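Local atomic coordinates of 2,3-dihydroxybenzoate-AMP ligase (Mycobacterium smegmatis, PDB entry 5KEI), a protein that belongs to the AMP-binding enzymes of the ANL superfamily, with a large N-terminal part followed by a small C-terminal domain. Residues P202-P207 and T226-V231; L250-A255 and V277-P282; P369-N374 and G444-Y449; I386-E391 and D436-F441; V502-G507 and P537-T542. All blocks are in the same frame, centred on the assembly; numbering follows the deposited sequence.

Interaction 1 (P202-P207 and T226-V231)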
# COMPACT_ATOMS: atom_id res chain seq x y z
N PRO A 202 15.64 -6.92 15.40
CA PRO A 202 14.85 -5.70 15.19
C PRO A 202 13.81 -5.52 16.29
O PRO A 202 13.40 -6.49 16.93
CB PRO A 202 14.16 -5.93 13.84
CG PRO A 202 14.90 -7.04 13.19
CD PRO A 202 15.42 -7.89 14.31
N ASP A 203 13.42 -4.27 16.52
CA ASP A 203 12.28 -3.97 17.37
C ASP A 203 11.03 -4.37 16.59
O ASP A 203 10.84 -3.90 15.47
CB ASP A 203 12.28 -2.49 17.72
CG ASP A 203 11.22 -2.11 18.70
OD1 ASP A 203 10.33 -2.94 18.99
OD2 ASP A 203 11.26 -0.96 19.19
N PRO A 204 10.19 -5.25 17.16
CA PRO A 204 9.01 -5.69 16.42
C PRO A 204 7.98 -4.56 16.23
O PRO A 204 7.14 -4.62 15.32
CB PRO A 204 8.46 -6.83 17.29
CG PRO A 204 9.01 -6.59 18.64
CD PRO A 204 10.37 -6.01 18.41
N ALA A 205 8.08 -3.53 17.05
CA ALA A 205 7.26 -2.34 16.86
C ALA A 205 7.94 -1.30 15.93
O ALA A 205 7.45 -0.18 15.79
CB ALA A 205 6.94 -1.71 18.21
N ALA A 206 9.06 -1.68 15.31
CA ALA A 206 9.73 -0.89 14.28
C ALA A 206 9.34 -1.43 12.91
O ALA A 206 8.83 -2.56 12.84
CB ALA A 206 11.27 -0.94 14.47
N PRO A 207 9.57 -0.65 11.82
CA PRO A 207 9.23 -1.09 10.46
C PRO A 207 9.83 -2.43 10.06
O PRO A 207 11.02 -2.63 10.24
CB PRO A 207 9.80 0.03 9.58
CG PRO A 207 9.70 1.23 10.43
CD PRO A 207 9.98 0.77 11.83
N THR A 226 4.97 -2.07 10.67
CA THR A 226 5.80 -2.70 11.67
C THR A 226 5.60 -4.21 11.65
O THR A 226 4.64 -4.71 11.06
CB THR A 226 5.47 -2.17 13.06
OG1 THR A 226 4.14 -2.56 13.40
CG2 THR A 226 5.56 -0.67 13.05
N HIS A 227 6.53 -4.93 12.26
CA HIS A 227 6.41 -6.38 12.42
C HIS A 227 5.10 -6.69 13.13
O HIS A 227 4.34 -7.56 12.69
CB HIS A 227 7.59 -6.96 13.22
CG HIS A 227 8.92 -6.80 12.56
ND1 HIS A 227 9.46 -7.76 11.72
CD2 HIS A 227 9.86 -5.82 12.65
CE1 HIS A 227 10.64 -7.37 11.31
NE2 HIS A 227 10.91 -6.20 11.85
N GLN A 228 4.85 -5.97 14.21
CA GLN A 228 3.66 -6.19 15.03
C GLN A 228 2.39 -6.12 14.19
O GLN A 228 1.53 -7.01 14.27
CB GLN A 228 3.59 -5.16 16.17
CG GLN A 228 4.68 -5.26 17.28
CD GLN A 228 4.40 -6.38 18.31
OE1 GLN A 228 3.77 -7.38 17.99
NE2 GLN A 228 4.86 -6.18 19.55
N ASP A 229 2.26 -5.08 13.37
CA ASP A 229 0.96 -4.82 12.79
C ASP A 229 0.78 -5.61 11.50
O ASP A 229 -0.34 -5.95 11.14
CB ASP A 229 0.68 -3.33 12.55
CG ASP A 229 1.50 -2.73 11.42
OD1 ASP A 229 2.61 -2.25 11.66
OD2 ASP A 229 1.04 -2.81 10.26
N TYR A 230 1.88 -5.95 10.85
CA TYR A 230 1.80 -6.65 9.57
C TYR A 230 1.53 -8.15 9.80
O TYR A 230 0.77 -8.77 9.06
CB TYR A 230 3.06 -6.40 8.71
CG TYR A 230 2.69 -6.42 7.24
CD1 TYR A 230 1.72 -5.51 6.80
CD2 TYR A 230 3.34 -7.19 6.28
CE1 TYR A 230 1.33 -5.42 5.50
CE2 TYR A 230 2.95 -7.09 4.91
CZ TYR A 230 1.93 -6.19 4.54
OH TYR A 230 1.47 -6.01 3.26
N VAL A 231 2.12 -8.71 10.86
CA VAL A 231 1.81 -10.09 11.22
C VAL A 231 0.35 -10.17 11.66
O VAL A 231 -0.40 -11.05 11.23
CB VAL A 231 2.73 -10.61 12.32
CG1 VAL A 231 2.27 -12.01 12.82
CG2 VAL A 231 4.17 -10.64 11.80
O HOH W 1 13.30 -4.47 10.81
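His227 lies against the turn at Pro204. Its CB sits 3.2 Å from Pro204 O, and that oxygen falls at the edge of the imidazole, in the ring plane. The ring comes obliquely to Pro202, with His227 NE2 3.8 Å from Pro202 CB. Water 1 also lies in the ring plane, 3.1 Å from His227 NE2, and donates to Pro207 O. At the other ring nitrogen, ND1 bonds to the backbone N of Leu47. Pro204 O also accepts Gln228 N at 2.9 Å, with an N-H...O angle of 152°. Gln228 CG, anti to the carbonyl carbon (chi1 -68°), lies 3.2 Å from the same oxygen, and Gln228 OE1 accepts Asp44 N.

Pro207 and Thr226 form an antiparallel non-hydrogen-bonded pair where strands 207-212 and 222-226 come together. The Gly- and Thr-rich signature loop of AMP-binding enzymes connects these strands. Thr226 then serves as N-cap of helix 227-240. Its OG1 accepts Asp229 N at 3.1 Å, and Asp229 OD1 accepts Thr226 N, completing a capping box. The methyl CG2 of Thr226 turns to Ala205 O, 3.4 Å away. Asp203 OD1 accepts Ala205 N in an Asx turn, at the start of the type I turn from Asp203 to Ala206.

Interaction 2 (L250-A255 and V277-P282)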
# COMPACT_ATOMS: atom_id res chain seq x y z
N LEU A 250 -4.47 -18.15 -4.97
CA LEU A 250 -3.83 -17.79 -6.23
C LEU A 250 -3.52 -16.30 -6.23
O LEU A 250 -4.41 -15.47 -6.10
CB LEU A 250 -4.73 -18.14 -7.41
CG LEU A 250 -4.32 -17.64 -8.79
CD1 LEU A 250 -3.21 -18.52 -9.38
CD2 LEU A 250 -5.51 -17.59 -9.72
N VAL A 251 -2.23 -15.98 -6.34
CA VAL A 251 -1.76 -14.61 -6.40
C VAL A 251 -1.88 -14.12 -7.83
O VAL A 251 -1.03 -14.41 -8.67
CB VAL A 251 -0.31 -14.49 -5.91
CG1 VAL A 251 0.20 -13.05 -6.05
CG2 VAL A 251 -0.21 -14.98 -4.46
N ALA A 252 -2.95 -13.40 -8.11
CA ALA A 252 -3.22 -12.94 -9.47
C ALA A 252 -2.83 -11.47 -9.65
O ALA A 252 -2.46 -11.04 -10.75
CB ALA A 252 -4.70 -13.16 -9.81
N LEU A 253 -2.94 -10.70 -8.58
CA LEU A 253 -2.49 -9.31 -8.56
C LEU A 253 -0.97 -9.25 -8.31
O LEU A 253 -0.37 -10.26 -7.93
CB LEU A 253 -3.26 -8.56 -7.47
CG LEU A 253 -4.76 -8.54 -7.75
CD1 LEU A 253 -5.55 -8.25 -6.46
CD2 LEU A 253 -5.07 -7.52 -8.85
N PRO A 254 -0.33 -8.09 -8.54
CA PRO A 254 1.12 -8.00 -8.29
C PRO A 254 1.47 -8.31 -6.83
O PRO A 254 1.00 -7.63 -5.92
CB PRO A 254 1.45 -6.55 -8.63
CG PRO A 254 0.15 -5.84 -8.71
CD PRO A 254 -0.85 -6.85 -9.14
N ALA A 255 2.31 -9.32 -6.63
CA ALA A 255 2.56 -9.87 -5.30
C ALA A 255 3.01 -8.83 -4.26
O ALA A 255 2.82 -9.05 -3.07
CB ALA A 255 3.60 -10.98 -5.39
N VAL A 277 -0.14 -20.03 -4.84
CA VAL A 277 0.22 -20.19 -6.25
C VAL A 277 0.39 -18.85 -6.94
O VAL A 277 -0.55 -18.07 -7.01
CB VAL A 277 -0.86 -20.96 -7.02
CG1 VAL A 277 -0.48 -21.02 -8.48
CG2 VAL A 277 -1.07 -22.37 -6.43
N PHE A 278 1.59 -18.58 -7.47
CA PHE A 278 1.86 -17.35 -8.22
C PHE A 278 1.54 -17.53 -9.71
O PHE A 278 1.78 -18.61 -10.27
CB PHE A 278 3.33 -16.93 -8.08
CG PHE A 278 3.72 -16.54 -6.68
CD1 PHE A 278 4.00 -17.51 -5.73
CD2 PHE A 278 3.80 -15.21 -6.31
CE1 PHE A 278 4.34 -17.16 -4.45
CE2 PHE A 278 4.16 -14.86 -5.02
CZ PHE A 278 4.42 -15.83 -4.09
N THR A 279 1.00 -16.50 -10.35
CA THR A 279 0.79 -16.54 -11.80
C THR A 279 1.15 -15.21 -12.44
O THR A 279 0.96 -14.14 -11.87
CB THR A 279 -0.69 -16.89 -12.20
OG1 THR A 279 -0.80 -16.84 -13.63
CG2 THR A 279 -1.72 -15.92 -11.57
N THR A 280 1.64 -15.32 -13.66
CA THR A 280 2.10 -14.21 -14.47
C THR A 280 0.95 -13.70 -15.32
O THR A 280 0.94 -12.55 -15.78
CB THR A 280 3.29 -14.66 -15.35
OG1 THR A 280 4.40 -15.00 -14.51
CG2 THR A 280 3.70 -13.57 -16.33
N ASP A 281 -0.02 -14.58 -15.50
CA ASP A 281 -1.13 -14.30 -16.39
C ASP A 281 -2.47 -14.58 -15.73
O ASP A 281 -2.94 -15.73 -15.71
CB ASP A 281 -0.96 -15.12 -17.67
CG ASP A 281 -1.85 -14.63 -18.80
OD1 ASP A 281 -2.58 -13.62 -18.62
OD2 ASP A 281 -1.79 -15.26 -19.88
N PRO A 282 -3.11 -13.53 -15.20
CA PRO A 282 -4.42 -13.59 -14.56
C PRO A 282 -5.58 -13.45 -15.57
O PRO A 282 -6.72 -13.27 -15.16
CB PRO A 282 -4.37 -12.40 -13.62
CG PRO A 282 -3.67 -11.39 -14.43
CD PRO A 282 -2.63 -12.14 -15.26
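Val277 meets Leu250 as a parallel pair, CG1 of the valine lying 3.8 Å from CD1 of the leucine. Both side chains lie on one face of the sheet. The carbonyl of Val277 accepts Val251 N at 2.8 Å, with an N-H...O angle of 161°.

Phe278 is paired with Val251 and projects from the other face. Val251 CG2 lies over one face of its ring. Ala255 CB meets the ring at its edge, in plane, 3.9 Å from Phe278 CE2. Phe108 of helix 107-117 packs on both Phe278 and Ala255.

At Thr279 the regular pairing gives out. Its N makes a weak bond to Val251 O. CG2 stands between the backbone N and the carbonyl carbon, and it lies 3.3 Å from Val251 O and 3.7 Å from Leu250 CD1. OG1 is anti to the backbone N (chi1 177°) and accepts Asp281 N at 3.0 Å, an ST turn. Farther along, Pro282 rests on Ala252, CB to CB at 3.9 Å.

Strands 248-251 and 275-278 are neighbours in the large mixed sheet, joined through helices 258-262 and 265-271 in a beta-alpha-beta crossover. Beyond the strand ends, the Asn104 side chain bonds to Leu253 O, Ala255 N and Thr279 O. The parallel register is thus set by one good and one weak backbone bond, and past the strand ends the loop carbonyls are satisfied by a side-chain amide instead of by the opposing strand.

Interaction 3 (P369-N374 and G444-Y449)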
# COMPACT_ATOMS: atom_id res chain seq x y z
N PRO A 369 -26.41 -12.32 0.85
CA PRO A 369 -26.12 -11.86 -0.51
C PRO A 369 -26.27 -10.34 -0.72
O PRO A 369 -25.49 -9.77 -1.48
CB PRO A 369 -27.14 -12.63 -1.36
CG PRO A 369 -27.38 -13.90 -0.57
CD PRO A 369 -27.36 -13.45 0.87
N GLU A 370 -27.23 -9.71 -0.05
CA GLU A 370 -27.41 -8.27 -0.20
C GLU A 370 -26.23 -7.51 0.39
O GLU A 370 -25.91 -6.40 -0.06
CB GLU A 370 -28.73 -7.80 0.43
CG GLU A 370 -28.94 -8.18 1.89
CD GLU A 370 -29.60 -9.56 2.09
OE1 GLU A 370 -29.72 -10.33 1.11
OE2 GLU A 370 -30.01 -9.85 3.25
N VAL A 371 -25.58 -8.11 1.38
CA VAL A 371 -24.40 -7.50 2.00
C VAL A 371 -23.16 -7.70 1.11
O VAL A 371 -22.35 -6.78 0.96
CB VAL A 371 -24.17 -8.05 3.40
CG1 VAL A 371 -22.80 -7.63 3.95
CG2 VAL A 371 -25.27 -7.56 4.32
N LEU A 372 -23.04 -8.88 0.51
CA LEU A 372 -21.95 -9.17 -0.41
C LEU A 372 -22.00 -8.29 -1.66
O LEU A 372 -20.97 -7.94 -2.24
CB LEU A 372 -21.98 -10.64 -0.85
CG LEU A 372 -21.91 -11.72 0.22
CD1 LEU A 372 -21.91 -13.11 -0.40
CD2 LEU A 372 -20.70 -11.53 1.12
N GLU A 373 -23.21 -7.92 -2.08
CA GLU A 373 -23.38 -7.27 -3.37
C GLU A 373 -23.55 -5.75 -3.25
O GLU A 373 -23.30 -5.04 -4.22
CB GLU A 373 -24.58 -7.89 -4.12
CG GLU A 373 -24.31 -9.32 -4.60
CD GLU A 373 -25.44 -9.95 -5.44
OE1 GLU A 373 -26.46 -9.28 -5.71
OE2 GLU A 373 -25.28 -11.13 -5.84
N ASN A 374 -23.92 -5.24 -2.08
CA ASN A 374 -24.17 -3.81 -1.99
C ASN A 374 -23.32 -3.06 -0.97
O ASN A 374 -23.56 -1.87 -0.74
CB ASN A 374 -25.64 -3.55 -1.66
CG ASN A 374 -26.56 -4.08 -2.73
OD1 ASN A 374 -26.87 -3.39 -3.69
ND2 ASN A 374 -27.01 -5.31 -2.56
N GLY A 444 -31.54 -0.76 8.46
CA GLY A 444 -31.77 -1.72 7.40
C GLY A 444 -30.92 -2.98 7.53
O GLY A 444 -30.22 -3.17 8.54
N PRO A 445 -30.96 -3.84 6.49
CA PRO A 445 -30.18 -5.09 6.46
C PRO A 445 -28.69 -4.87 6.18
O PRO A 445 -27.89 -5.78 6.41
CB PRO A 445 -30.84 -5.88 5.33
CG PRO A 445 -31.43 -4.84 4.43
CD PRO A 445 -31.85 -3.70 5.32
N LEU A 446 -28.34 -3.67 5.72
CA LEU A 446 -26.94 -3.31 5.45
C LEU A 446 -26.34 -2.52 6.61
O LEU A 446 -25.26 -1.95 6.48
CB LEU A 446 -26.81 -2.49 4.16
CG LEU A 446 -27.50 -3.04 2.90
CD1 LEU A 446 -27.20 -2.15 1.70
CD2 LEU A 446 -27.10 -4.49 2.61
N ALA A 447 -27.05 -2.50 7.73
CA ALA A 447 -26.60 -1.76 8.91
C ALA A 447 -25.24 -2.23 9.41
O ALA A 447 -25.00 -3.43 9.52
CB ALA A 447 -27.63 -1.87 10.02
N GLY A 448 -24.36 -1.29 9.73
CA GLY A 448 -23.03 -1.62 10.23
C GLY A 448 -21.99 -1.62 9.13
O GLY A 448 -20.78 -1.56 9.39
N TYR A 449 -22.44 -1.68 7.88
CA TYR A 449 -21.53 -1.81 6.76
C TYR A 449 -21.27 -0.47 6.07
O TYR A 449 -22.05 0.48 6.17
CB TYR A 449 -22.06 -2.86 5.78
CG TYR A 449 -21.86 -4.26 6.33
CD1 TYR A 449 -20.74 -5.01 5.98
CD2 TYR A 449 -22.77 -4.82 7.24
CE1 TYR A 449 -20.52 -6.29 6.51
CE2 TYR A 449 -22.56 -6.09 7.78
CZ TYR A 449 -21.43 -6.82 7.42
OH TYR A 449 -21.21 -8.09 7.94
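Val371 CG1 sits over the face of the Tyr449 ring, 3.8 Å from its centroid and 14° off the ring normal. This is a CH-pi contact. The other methyl, Val371 CG2, lies 4.0 Å from Leu446 CD2, so the valine fork spans both residues. With CG1 anti to the backbone N (chi1 169°), each methyl is aimed at its own partner. Leu446 in turn straddles the helix surface: CD2 is 3.5 Å from Glu370 O, and CD1 is 4.0 Å from Asn374 CB.

That same Glu370 O accepts Asn374 ND2 at 2.9 Å. The nitrogen lies in the carbonyl plane, on a lone pair, and the oxygen lies in the amide plane. The bond ties the Asn374 side chain back to its own helix.

Two successive turns set the opposing loop. A type I turn runs from Gly444 to Ala447, and a type II turn from Leu446 to Tyr449. Leu446 O lies at the edge of the Tyr449 ring, in its plane.

Farther out, helix 335-344 packs on helix 369-374, with a salt bridge from Arg342 to Glu373. The 444-449 loop joins strands 432-440 and 450-455, so the contact sets the end of that antiparallel hairpin against the short helix 369-374.

Interaction 4 (I386-E391 and D436-F441)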
# COMPACT_ATOMS: atom_id res chain seq x y z
N ILE A 386 -13.15 4.27 13.11
CA ILE A 386 -13.42 5.07 11.93
C ILE A 386 -14.26 6.29 12.26
O ILE A 386 -15.19 6.24 13.06
CB ILE A 386 -14.10 4.23 10.80
CG1 ILE A 386 -15.61 4.13 10.98
CG2 ILE A 386 -13.44 2.86 10.67
CD1 ILE A 386 -16.32 3.43 9.80
N ARG A 387 -13.87 7.40 11.66
CA ARG A 387 -14.66 8.62 11.69
C ARG A 387 -15.09 8.96 10.27
O ARG A 387 -14.30 8.88 9.33
CB ARG A 387 -13.86 9.76 12.32
CG ARG A 387 -13.51 9.54 13.78
CD ARG A 387 -12.44 10.53 14.25
NE ARG A 387 -12.89 11.92 14.16
CZ ARG A 387 -12.12 12.97 14.37
NH1 ARG A 387 -10.83 12.80 14.67
NH2 ARG A 387 -12.62 14.20 14.27
N ILE A 388 -16.36 9.30 10.11
CA ILE A 388 -16.87 9.80 8.85
C ILE A 388 -17.23 11.27 9.08
O ILE A 388 -18.17 11.57 9.83
CB ILE A 388 -18.07 8.98 8.36
CG1 ILE A 388 -17.69 7.49 8.28
CG2 ILE A 388 -18.52 9.49 7.00
CD1 ILE A 388 -18.75 6.60 7.66
N VAL A 389 -16.47 12.18 8.48
CA VAL A 389 -16.60 13.60 8.82
C VAL A 389 -17.01 14.48 7.65
O VAL A 389 -16.89 14.10 6.49
CB VAL A 389 -15.26 14.16 9.42
CG1 VAL A 389 -14.80 13.31 10.59
CG2 VAL A 389 -14.18 14.26 8.36
N ASP A 390 -17.50 15.68 7.96
CA ASP A 390 -17.85 16.65 6.93
C ASP A 390 -16.68 17.58 6.63
O ASP A 390 -15.58 17.40 7.15
CB ASP A 390 -19.08 17.46 7.34
CG ASP A 390 -18.91 18.17 8.67
OD1 ASP A 390 -17.88 18.84 8.88
OD2 ASP A 390 -19.82 18.05 9.52
N GLU A 391 -16.95 18.57 5.80
CA GLU A 391 -15.93 19.47 5.27
C GLU A 391 -15.44 20.44 6.32
O GLU A 391 -14.35 21.01 6.22
CB GLU A 391 -16.45 20.21 4.03
CG GLU A 391 -17.94 20.60 4.08
CD GLU A 391 -18.91 19.43 3.86
OE1 GLU A 391 -18.66 18.61 2.95
OE2 GLU A 391 -19.94 19.35 4.58
N ASP A 436 -11.26 9.21 0.95
CA ASP A 436 -12.41 8.45 0.44
C ASP A 436 -13.73 8.99 0.98
O ASP A 436 -13.85 9.30 2.16
CB ASP A 436 -12.28 6.96 0.79
CG ASP A 436 -11.11 6.29 0.10
OD1 ASP A 436 -10.92 6.50 -1.11
OD2 ASP A 436 -10.35 5.56 0.78
N ARG A 437 -14.73 9.11 0.11
CA ARG A 437 -16.07 9.50 0.51
C ARG A 437 -16.85 8.22 0.76
O ARG A 437 -16.93 7.37 -0.13
CB ARG A 437 -16.74 10.36 -0.57
CG ARG A 437 -17.91 11.20 -0.10
CD ARG A 437 -18.71 11.77 -1.29
NE ARG A 437 -17.86 12.37 -2.33
CZ ARG A 437 -18.07 12.21 -3.64
NH1 ARG A 437 -19.09 11.46 -4.05
NH2 ARG A 437 -17.26 12.79 -4.53
N VAL A 438 -17.39 8.06 1.96
CA VAL A 438 -18.10 6.83 2.34
C VAL A 438 -19.33 7.13 3.19
O VAL A 438 -19.47 8.21 3.74
CB VAL A 438 -17.18 5.84 3.14
CG1 VAL A 438 -15.87 5.53 2.40
CG2 VAL A 438 -16.87 6.39 4.53
N ARG A 439 -20.21 6.16 3.31
CA ARG A 439 -21.25 6.23 4.33
C ARG A 439 -21.33 4.88 5.00
O ARG A 439 -21.04 3.85 4.37
CB ARG A 439 -22.60 6.64 3.74
CG ARG A 439 -23.14 5.70 2.70
CD ARG A 439 -24.32 6.31 2.00
NE ARG A 439 -24.91 5.38 1.04
CZ ARG A 439 -26.10 5.54 0.49
NH1 ARG A 439 -26.84 6.60 0.80
NH2 ARG A 439 -26.57 4.64 -0.38
N ARG A 440 -21.65 4.88 6.29
CA ARG A 440 -21.92 3.66 7.04
C ARG A 440 -23.41 3.61 7.29
O ARG A 440 -23.96 4.50 7.94
CB ARG A 440 -21.16 3.64 8.36
CG ARG A 440 -21.54 2.47 9.27
CD ARG A 440 -20.61 2.37 10.47
NE ARG A 440 -20.25 3.69 10.98
CZ ARG A 440 -19.25 3.94 11.82
NH1 ARG A 440 -18.49 2.94 12.26
NH2 ARG A 440 -19.00 5.19 12.21
N PHE A 441 -24.07 2.60 6.74
CA PHE A 441 -25.52 2.46 6.91
C PHE A 441 -25.86 2.33 8.40
O PHE A 441 -25.23 1.54 9.13
CB PHE A 441 -26.04 1.25 6.13
CG PHE A 441 -25.79 1.33 4.65
CD1 PHE A 441 -26.64 2.07 3.83
CD2 PHE A 441 -24.73 0.65 4.07
CE1 PHE A 441 -26.41 2.14 2.46
CE2 PHE A 441 -24.50 0.72 2.71
CZ PHE A 441 -25.34 1.46 1.90
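Ile388 and Val438 meet on one face of a strongly coiled four-stranded antiparallel sheet, although their strands are not neighbours in it. Strand 402-407 lies between them in the sheet order. The two short strand segments run at 105° to each other, with axes 8.0 Å apart at closest approach. Such coiling is consistent with the small, barrel-like sheet region of ANL enzymes.

Ile388 has CG1 anti to the carbonyl carbon (chi1 -55°), and an extended chi2 carries CD1 across to the other strand. There CD1 lies 3.7 Å from Val438 CG2 and 3.9 Å from Arg440 CB. The other branch, Ile388 CG2, rests 3.6 Å from Val438 O. The Val438 methyl that CD1 meets stands between the backbone N and the carbonyl carbon. Leu404 of the intervening strand touches both Val438 and Ile386, and Leu450 touches Ile386 and Arg440 from strand 450-455.

Arg440 leaves its strand extended through chi1 and chi2, then bends at chi3 (38°). The bend turns the guanidinium flat against Ile386, which approaches from the opposite direction. Carbon and planar cation meet without any polar bond. Ile386 CD1 lies over one face of the guanidinium, toward its rim, 3.3 Å from Arg440 NH1.

Interaction 5 (V502-G507 and P537-T542); sequences VVVFNG and PSLPTT
Val504 and Pro537 bring the two backbones closest, with CA atoms 5.8 Å apart. Strand 498-505 is the middle strand of the three-stranded sheet of the C-terminal domain. Residues 537-542 follow the edge strand 532-535, which runs parallel to it, and have no regular secondary structure. Measured over the touching parts, the two chain directions are 124° apart. The loop thus turns back across one face of the sheet that its own strand has just completed.

Val502 and Val504 both point to that face. Val504 has the largest share of the contact, closely followed by Leu539, and its two methyls turn to different parts of the loop. CG1 stands anti to the backbone N (chi1 175°) and lies 3.8 Å from Pro537 O. CG2 rests on the loop backbone, 3.6 Å from Ser538 CA, and also touches Leu539 CG at 3.9 Å.

Leu539 starts out alongside the sheet, but its branched end swings in. It also packs on Ala484 of strand 482-492 and on Ile547. Val502 is the buried member of the group, covered in addition by Met536 and by Ile552 of helix 549-553. The side-chain pairs are apolar, and the contact lies near the surface, with Pro537 and Ser538 exposed. At its inner end the Val502 and Leu539 side chains slide past each other in opposite directions, leaving Val502 CG1 3.7 Å from Leu539 CD2.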
# COMPACT_ATOMS: atom_id res chain seq x y z
N VAL A 502 -1.70 29.75 -1.96
CA VAL A 502 -1.21 30.13 -0.66
C VAL A 502 -0.17 29.10 -0.20
O VAL A 502 -0.49 27.94 0.03
CB VAL A 502 -2.36 30.25 0.36
CG1 VAL A 502 -1.86 30.89 1.63
CG2 VAL A 502 -3.48 31.06 -0.23
N VAL A 503 1.07 29.54 -0.07
CA VAL A 503 2.18 28.62 0.12
C VAL A 503 2.98 28.91 1.41
O VAL A 503 3.23 30.06 1.74
CB VAL A 503 3.14 28.70 -1.10
CG1 VAL A 503 4.46 27.96 -0.83
CG2 VAL A 503 2.44 28.19 -2.34
N VAL A 504 3.37 27.85 2.12
CA VAL A 504 4.38 27.97 3.17
C VAL A 504 5.73 27.56 2.61
O VAL A 504 5.93 26.39 2.27
CB VAL A 504 4.05 27.10 4.39
CG1 VAL A 504 5.20 27.15 5.41
CG2 VAL A 504 2.74 27.53 5.00
N PHE A 505 6.65 28.51 2.51
CA PHE A 505 7.95 28.25 1.90
C PHE A 505 8.94 27.63 2.86
O PHE A 505 8.87 27.83 4.08
CB PHE A 505 8.57 29.53 1.34
CG PHE A 505 7.96 30.00 0.06
CD1 PHE A 505 8.18 29.30 -1.11
CD2 PHE A 505 7.19 31.15 0.02
CE1 PHE A 505 7.63 29.74 -2.30
CE2 PHE A 505 6.63 31.60 -1.16
CZ PHE A 505 6.86 30.89 -2.33
N ASN A 506 9.87 26.88 2.29
CA ASN A 506 10.92 26.25 3.07
C ASN A 506 12.09 27.20 3.35
O ASN A 506 12.26 27.69 4.46
CB ASN A 506 11.43 25.02 2.33
CG ASN A 506 11.56 23.85 3.23
OD1 ASN A 506 11.74 23.99 4.44
ND2 ASN A 506 11.47 22.67 2.66
N GLY A 507 12.89 27.45 2.32
CA GLY A 507 13.92 28.46 2.39
C GLY A 507 13.38 29.78 1.89
O GLY A 507 12.22 30.13 2.18
N PRO A 537 3.21 32.10 7.00
CA PRO A 537 4.12 31.34 7.87
C PRO A 537 3.55 29.95 8.21
O PRO A 537 4.31 29.03 8.54
CB PRO A 537 4.23 32.22 9.12
CG PRO A 537 2.98 33.04 9.11
CD PRO A 537 2.67 33.30 7.66
N SER A 538 2.23 29.81 8.11
CA SER A 538 1.56 28.52 8.23
C SER A 538 0.14 28.58 7.67
O SER A 538 -0.43 29.66 7.49
CB SER A 538 1.54 28.05 9.69
OG SER A 538 1.10 29.08 10.55
N LEU A 539 -0.44 27.42 7.39
CA LEU A 539 -1.80 27.36 6.87
C LEU A 539 -2.78 27.03 7.98
O LEU A 539 -2.54 26.15 8.80
CB LEU A 539 -1.91 26.34 5.74
CG LEU A 539 -1.03 26.58 4.50
CD1 LEU A 539 -1.22 25.44 3.51
CD2 LEU A 539 -1.35 27.92 3.85
N PRO A 540 -3.89 27.78 8.04
CA PRO A 540 -4.97 27.41 8.95
C PRO A 540 -5.58 26.04 8.61
O PRO A 540 -5.65 25.65 7.44
CB PRO A 540 -6.00 28.54 8.76
CG PRO A 540 -5.58 29.25 7.50
CD PRO A 540 -4.10 29.11 7.44
N THR A 541 -6.03 25.33 9.65
CA THR A 541 -6.58 23.99 9.51
C THR A 541 -7.89 23.83 10.28
O THR A 541 -8.12 24.52 11.27
CB THR A 541 -5.60 22.92 10.02
OG1 THR A 541 -5.17 23.25 11.35
CG2 THR A 541 -4.39 22.81 9.10
N THR A 542 -8.74 22.92 9.83
CA THR A 542 -9.92 22.53 10.61
C THR A 542 -9.51 21.57 11.74
O THR A 542 -8.35 21.15 11.82
CB THR A 542 -10.99 21.85 9.73
OG1 THR A 542 -10.49 20.62 9.19
CG2 THR A 542 -11.39 22.77 8.58

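Interaction 2 is the buried contact, a parallel strand pair inside the large sheet. Interactions 1, 3 and 4 are partly buried, and interaction 5 lies at the surface of the C-terminal domain. Backbone hydrogen bonds cross in interactions 1 and 2. Interactions 3, 4 and 5 rest on aliphatic packing, to which interaction 3 adds a tyrosine face and interaction 4 a guanidinium face. Interactions 3 and 4 share the hairpin of strands 432-440 and 450-455 and touch through Phe441, probably with backbone bonds to Gly448 and Tyr449. Helix 227-240 of interaction 1 leads to strand 248-251 of interaction 2. Interactions 2 and 5 lie farthest apart, their centres separated by about 44 Å.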